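Local coordinates for acyl-coa oxidase (Arabidopsis thaliana, PDB 1W07), which catalyses the FAD-dependent desaturation of long- and medium-chain acyl-CoAs to 2-trans-enoyl-CoAs, passing the electrons to oxygen to give hydrogen peroxide in peroxisomal beta-oxidation, at residues B[60-65]-B[180-185]; B[67-72]-B[97-102]. The protein carries 1 engineered substitution. All blocks are in the same frame, centred on the assembly; numbering follows the deposited sequence.

Contact 1: B[60-65]-B[180-185]; sequences ELFKST and GKVSTH
F62 and K181 mark the closest backbone approach, yet their CA atoms stay 9.7 Å apart: a turn of helix 58-78 faces the irregular loop that leads into strand 185-194, and no hydrogen bond crosses between them. One aromatic side chain spans the distance. The F62 ring stands out from the helix because chi1 (-171°) puts CG opposite the backbone N, and it reaches the loop with its far end. There F62 CZ meets V182 CG2 at 3.6 Å, the methyl lying at the ring edge and near the ring plane. On the K181 side, F62 CZ is 3.9 Å from K181 CB, which approaches the ring obliquely. K181 thus offers only the base of its side chain to the ring; its chain bends at chi2 (-65°) and leads the amine away to N639 and S641 of the second subunit, where NZ is hydrogen-bonded. The F62 side chain also touches D238 of the same chain and P644 of the second subunit. D238 also fixes the loop, since its OD1 accepts from the backbone N of both K181 and V182. Nearly a turn beyond F62, T65 gives its hydroxyl, OG1, to L61 O at 2.8 Å, and its side chain packs on A97, where the helix meets the segment 97-102. Small, apolar and buried, the contact joins the N-terminal helical domain to the middle beta-domain, a junction belonging to the acyl-CoA dehydrogenase/oxidase fold, with the second subunit packing on all three touching residues.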
loop_
_atom_site.group_PDB
_atom_site.type_symbol
_atom_site.label_atom_id
_atom_site.label_comp_id
_atom_site.label_asym_id
_atom_site.label_seq_id
_atom_site.Cartn_x
_atom_site.Cartn_y
_atom_site.Cartn_z
ATOM N N GLU B 60 -26.914 -3.099 -0.569
ATOM C CA GLU B 60 -27.182 -3.360 0.851
ATOM C C GLU B 60 -26.289 -2.500 1.750
ATOM O O GLU B 60 -26.726 -2.050 2.809
ATOM C CB GLU B 60 -26.946 -4.838 1.184
ATOM C CG GLU B 60 -27.723 -5.799 0.295
ATOM C CD GLU B 60 -27.325 -7.243 0.520
ATOM O OE1 GLU B 60 -26.108 -7.531 0.652
ATOM O OE2 GLU B 60 -28.232 -8.102 0.529
ATOM N N LEU B 61 -25.041 -2.284 1.328
ATOM C CA LEU B 61 -24.094 -1.488 2.110
ATOM C C LEU B 61 -24.552 -0.025 2.141
ATOM O O LEU B 61 -24.476 0.645 3.178
ATOM C CB LEU B 61 -22.697 -1.572 1.486
ATOM C CG LEU B 61 -21.598 -0.749 2.174
ATOM C CD1 LEU B 61 -21.279 -1.339 3.545
ATOM C CD2 LEU B 61 -20.354 -0.724 1.304
ATOM N N PHE B 62 -25.035 0.464 1.002
ATOM C CA PHE B 62 -25.483 1.838 0.940
ATOM C C PHE B 62 -26.748 2.014 1.784
ATOM O O PHE B 62 -26.866 2.965 2.561
ATOM C CB PHE B 62 -25.754 2.240 -0.505
ATOM C CG PHE B 62 -26.022 3.704 -0.671
ATOM C CD1 PHE B 62 -25.014 4.642 -0.443
ATOM C CD2 PHE B 62 -27.294 4.157 -1.002
ATOM C CE1 PHE B 62 -25.277 6.012 -0.541
ATOM C CE2 PHE B 62 -27.566 5.519 -1.098
ATOM C CZ PHE B 62 -26.562 6.446 -0.870
ATOM N N LYS B 63 -27.688 1.092 1.634
ATOM C CA LYS B 63 -28.936 1.156 2.386
ATOM C C LYS B 63 -28.659 1.110 3.884
ATOM O O LYS B 63 -29.240 1.872 4.665
ATOM C CB LYS B 63 -29.853 -0.001 1.992
ATOM C CG LYS B 63 -31.131 -0.043 2.824
ATOM C CD LYS B 63 -32.204 -0.931 2.197
ATOM C CE LYS B 63 -33.529 -0.812 2.952
ATOM N NZ LYS B 63 -34.640 -1.528 2.260
ATOM N N SER B 64 -27.777 0.198 4.275
ATOM C CA SER B 64 -27.395 0.048 5.670
ATOM C C SER B 64 -26.800 1.355 6.193
ATOM O O SER B 64 -26.972 1.705 7.356
ATOM C CB SER B 64 -26.370 -1.080 5.796
ATOM O OG SER B 64 -25.875 -1.131 7.115
ATOM N N THR B 65 -26.098 2.070 5.316
ATOM C CA THR B 65 -25.469 3.343 5.671
ATOM C C THR B 65 -26.545 4.391 5.942
ATOM O O THR B 65 -26.442 5.183 6.898
ATOM C CB THR B 65 -24.542 3.840 4.536
ATOM O OG1 THR B 65 -23.461 2.910 4.372
ATOM C CG2 THR B 65 -23.991 5.225 4.853
ATOM N N GLY B 180 -23.908 11.496 -5.048
ATOM C CA GLY B 180 -24.451 10.395 -5.825
ATOM C C GLY B 180 -25.931 10.076 -5.725
ATOM O O GLY B 180 -26.598 9.905 -6.747
ATOM N N LYS B 181 -26.447 9.976 -4.508
ATOM C CA LYS B 181 -27.847 9.631 -4.343
ATOM C C LYS B 181 -28.568 10.366 -3.222
ATOM O O LYS B 181 -29.798 10.410 -3.210
ATOM C CB LYS B 181 -27.975 8.121 -4.094
ATOM C CG LYS B 181 -27.452 7.236 -5.235
ATOM C CD LYS B 181 -28.259 7.403 -6.524
ATOM C CE LYS B 181 -27.541 6.764 -7.713
ATOM N NZ LYS B 181 -28.261 7.010 -8.995
ATOM N N VAL B 182 -27.825 10.984 -2.307
ATOM C CA VAL B 182 -28.458 11.623 -1.165
ATOM C C VAL B 182 -28.747 13.112 -1.183
ATOM O O VAL B 182 -29.893 13.516 -0.986
ATOM C CB VAL B 182 -27.661 11.312 0.113
ATOM C CG1 VAL B 182 -28.375 11.892 1.364
ATOM C CG2 VAL B 182 -27.477 9.807 0.212
ATOM N N SER B 183 -27.714 13.923 -1.394
ATOM C CA SER B 183 -27.876 15.363 -1.357
ATOM C C SER B 183 -29.002 15.910 -2.211
ATOM O O SER B 183 -29.209 15.486 -3.352
ATOM C CB SER B 183 -26.570 16.057 -1.729
ATOM O OG SER B 183 -25.603 15.886 -0.703
ATOM N N THR B 184 -29.742 16.853 -1.639
ATOM C CA THR B 184 -30.840 17.497 -2.349
ATOM C C THR B 184 -30.329 18.837 -2.865
ATOM O O THR B 184 -30.847 19.370 -3.842
ATOM C CB THR B 184 -32.055 17.764 -1.425
ATOM O OG1 THR B 184 -31.672 18.636 -0.350
ATOM C CG2 THR B 184 -32.587 16.459 -0.855
ATOM N N HIS B 185 -29.297 19.357 -2.199
ATOM C CA HIS B 185 -28.693 20.636 -2.547
ATOM C C HIS B 185 -27.170 20.506 -2.552
ATOM O O HIS B 185 -26.604 19.510 -2.084
ATOM C CB HIS B 185 -29.080 21.728 -1.526
ATOM C CG HIS B 185 -30.530 22.106 -1.540
ATOM N ND1 HIS B 185 -31.530 21.252 -1.132
ATOM C CD2 HIS B 185 -31.147 23.247 -1.933
ATOM C CE1 HIS B 185 -32.701 21.849 -1.277
ATOM N NE2 HIS B 185 -32.495 23.060 -1.762
#

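Contact 2: B[67-72]-B[97-102]; sequences RKCAHA and AYVDLH
C69 of helix 58-78 presses against A97-V99, where the chain enters helix 98-113, a helix that farther along lends L101 to the FAD pocket. The C69 thiol carries the contact. It is held beside its own backbone N and anti to the carbonyl carbon (chi1 -70°), an orientation that brings the sulfur against two alkyl groups that meet it from directions about at right angles: C69 SG lies 3.6 Å from A97 CB, and C69 SG is equally 3.6 Å from V99 CG2. The third partner is aromatic. C69 SG stands 4.8 Å from the centroid of the Y98 ring, 40° off the ring normal, an oblique sulfur-aromatic contact whose closest ring atom is Y98 CE2. At the far end of the tyrosine, Y98 OH approaches C69 CB to 3.8 Å. This is helix-to-helix packing inside the N-terminal helical domain of an acyl-CoA oxidase, with C69 and V99 nearest in the backbone, their CA atoms 7.3 Å apart. The rest of the fit is made within 97-102. V99 CG2 lies over one face of the Y98 ring, offset toward its rim, so the same methyl touches both sulfur and ring. A97 N gives a nearly straight hydrogen bond (164°) to D100 OD2, reaching the carboxylate from above its plane and tying A97 to D100, three residues on. Around the tyrosine, L66 and F73 of helix 58-78 also touch the Y98 side chain, and L651 of the second subunit packs against it.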
loop_
_atom_site.group_PDB
_atom_site.type_symbol
_atom_site.label_atom_id
_atom_site.label_comp_id
_atom_site.label_asym_id
_atom_site.label_seq_id
_atom_site.Cartn_x
_atom_site.Cartn_y
_atom_site.Cartn_z
ATOM N N ARG B 67 -29.507 3.783 6.903
ATOM C CA ARG B 67 -30.124 3.369 8.158
ATOM C C ARG B 67 -29.309 3.846 9.354
ATOM O O ARG B 67 -29.859 4.414 10.301
ATOM C CB ARG B 67 -30.247 1.848 8.231
ATOM C CG ARG B 67 -31.022 1.379 9.461
ATOM C CD ARG B 67 -30.947 -0.129 9.625
ATOM N NE ARG B 67 -31.814 -0.579 10.706
ATOM C CZ ARG B 67 -31.594 -1.672 11.431
ATOM N NH1 ARG B 67 -30.529 -2.434 11.197
ATOM N NH2 ARG B 67 -32.441 -2.003 12.400
ATOM N N LYS B 68 -28.000 3.597 9.323
ATOM C CA LYS B 68 -27.126 4.004 10.429
ATOM C C LYS B 68 -27.158 5.512 10.637
ATOM O O LYS B 68 -27.134 5.978 11.771
ATOM C CB LYS B 68 -25.674 3.572 10.184
ATOM C CG LYS B 68 -25.440 2.066 10.262
ATOM C CD LYS B 68 -23.964 1.714 10.041
ATOM C CE LYS B 68 -23.733 0.219 10.259
ATOM N NZ LYS B 68 -22.333 -0.224 10.001
ATOM N N CYS B 69 -27.207 6.279 9.554
ATOM C CA CYS B 69 -27.231 7.724 9.702
ATOM C C CYS B 69 -28.551 8.190 10.322
ATOM O O CYS B 69 -28.567 9.089 11.161
ATOM C CB CYS B 69 -27.012 8.407 8.349
ATOM S SG CYS B 69 -25.338 8.239 7.680
ATOM N N ALA B 70 -29.651 7.569 9.909
ATOM C CA ALA B 70 -30.969 7.924 10.421
ATOM C C ALA B 70 -31.054 7.560 11.901
ATOM O O ALA B 70 -31.606 8.308 12.713
ATOM C CB ALA B 70 -32.048 7.192 9.634
ATOM N N HIS B 71 -30.499 6.407 12.245
ATOM C CA HIS B 71 -30.511 5.962 13.620
ATOM C C HIS B 71 -29.689 6.930 14.465
ATOM O O HIS B 71 -30.028 7.209 15.612
ATOM C CB HIS B 71 -29.948 4.542 13.709
ATOM C CG HIS B 71 -30.037 3.942 15.075
ATOM N ND1 HIS B 71 -31.235 3.599 15.666
ATOM C CD2 HIS B 71 -29.076 3.647 15.981
ATOM C CE1 HIS B 71 -31.006 3.113 16.873
ATOM N NE2 HIS B 71 -29.703 3.133 17.091
ATOM N N ALA B 72 -28.613 7.451 13.877
ATOM C CA ALA B 72 -27.734 8.409 14.554
ATOM C C ALA B 72 -28.512 9.669 14.893
ATOM O O ALA B 72 -28.426 10.172 16.011
ATOM C CB ALA B 72 -26.556 8.768 13.658
ATOM N N ALA B 97 -20.044 8.389 4.989
ATOM C CA ALA B 97 -21.419 8.635 4.572
ATOM C C ALA B 97 -21.627 10.105 4.241
ATOM O O ALA B 97 -20.844 10.966 4.645
ATOM C CB ALA B 97 -22.379 8.207 5.689
ATOM N N TYR B 98 -22.700 10.387 3.514
ATOM C CA TYR B 98 -23.026 11.737 3.087
ATOM C C TYR B 98 -22.999 12.736 4.228
ATOM O O TYR B 98 -22.665 13.905 4.034
ATOM C CB TYR B 98 -24.405 11.754 2.425
ATOM C CG TYR B 98 -25.537 11.521 3.390
ATOM C CD1 TYR B 98 -26.166 12.592 4.025
ATOM C CD2 TYR B 98 -25.993 10.237 3.661
ATOM C CE1 TYR B 98 -27.226 12.389 4.898
ATOM C CE2 TYR B 98 -27.049 10.017 4.536
ATOM C CZ TYR B 98 -27.664 11.088 5.147
ATOM O OH TYR B 98 -28.725 10.866 5.993
ATOM N N VAL B 99 -23.359 12.266 5.414
ATOM C CA VAL B 99 -23.387 13.110 6.595
ATOM C C VAL B 99 -22.035 13.788 6.839
ATOM O O VAL B 99 -21.983 14.922 7.321
ATOM C CB VAL B 99 -23.771 12.290 7.855
ATOM C CG1 VAL B 99 -23.612 13.132 9.100
ATOM C CG2 VAL B 99 -25.214 11.815 7.745
ATOM N N ASP B 100 -20.942 13.108 6.504
ATOM C CA ASP B 100 -19.626 13.681 6.731
ATOM C C ASP B 100 -19.408 14.943 5.905
ATOM O O ASP B 100 -18.798 15.908 6.379
ATOM C CB ASP B 100 -18.519 12.665 6.410
ATOM C CG ASP B 100 -18.710 11.332 7.122
ATOM O OD1 ASP B 100 -19.219 11.320 8.264
ATOM O OD2 ASP B 100 -18.332 10.291 6.538
ATOM N N LEU B 101 -19.900 14.938 4.669
ATOM C CA LEU B 101 -19.726 16.092 3.794
ATOM C C LEU B 101 -20.704 17.207 4.121
ATOM O O LEU B 101 -20.377 18.385 3.985
ATOM C CB LEU B 101 -19.864 15.682 2.325
ATOM C CG LEU B 101 -18.661 14.995 1.670
ATOM C CD1 LEU B 101 -17.436 15.882 1.811
ATOM C CD2 LEU B 101 -18.395 13.639 2.307
ATOM N N HIS B 102 -21.904 16.835 4.547
ATOM C CA HIS B 102 -22.916 17.805 4.922
ATOM C C HIS B 102 -22.382 18.698 6.049
ATOM O O HIS B 102 -22.385 19.921 5.936
ATOM C CB HIS B 102 -24.165 17.084 5.407
ATOM C CG HIS B 102 -25.254 18.003 5.850
ATOM N ND1 HIS B 102 -26.039 18.707 4.962
ATOM C CD2 HIS B 102 -25.680 18.351 7.089
ATOM C CE1 HIS B 102 -26.907 19.443 5.634
ATOM N NE2 HIS B 102 -26.709 19.247 6.928
#

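Both contacts are buried and draw on successive parts of helix 58-78, with centres about 9 Å apart. Contact 1 looks outward from the helical domain to the beta-domain, by one long aromatic reach; contact 2 stays within the helical domain, where the backbones come nearer and a short thiol reaches across. Neither has a cross-segment hydrogen bond, but in contact 1 one residue, a lysine, ends in hydrogen bonds to the second subunit, while contact 2 adds sulfur-aromatic character. They meet directly: T65 CG2 packs on A97 CB at 3.5 Å, and V182 CG1 on Y98 CG at 3.5 Å. L651 of the second subunit touches both V182 and Y98.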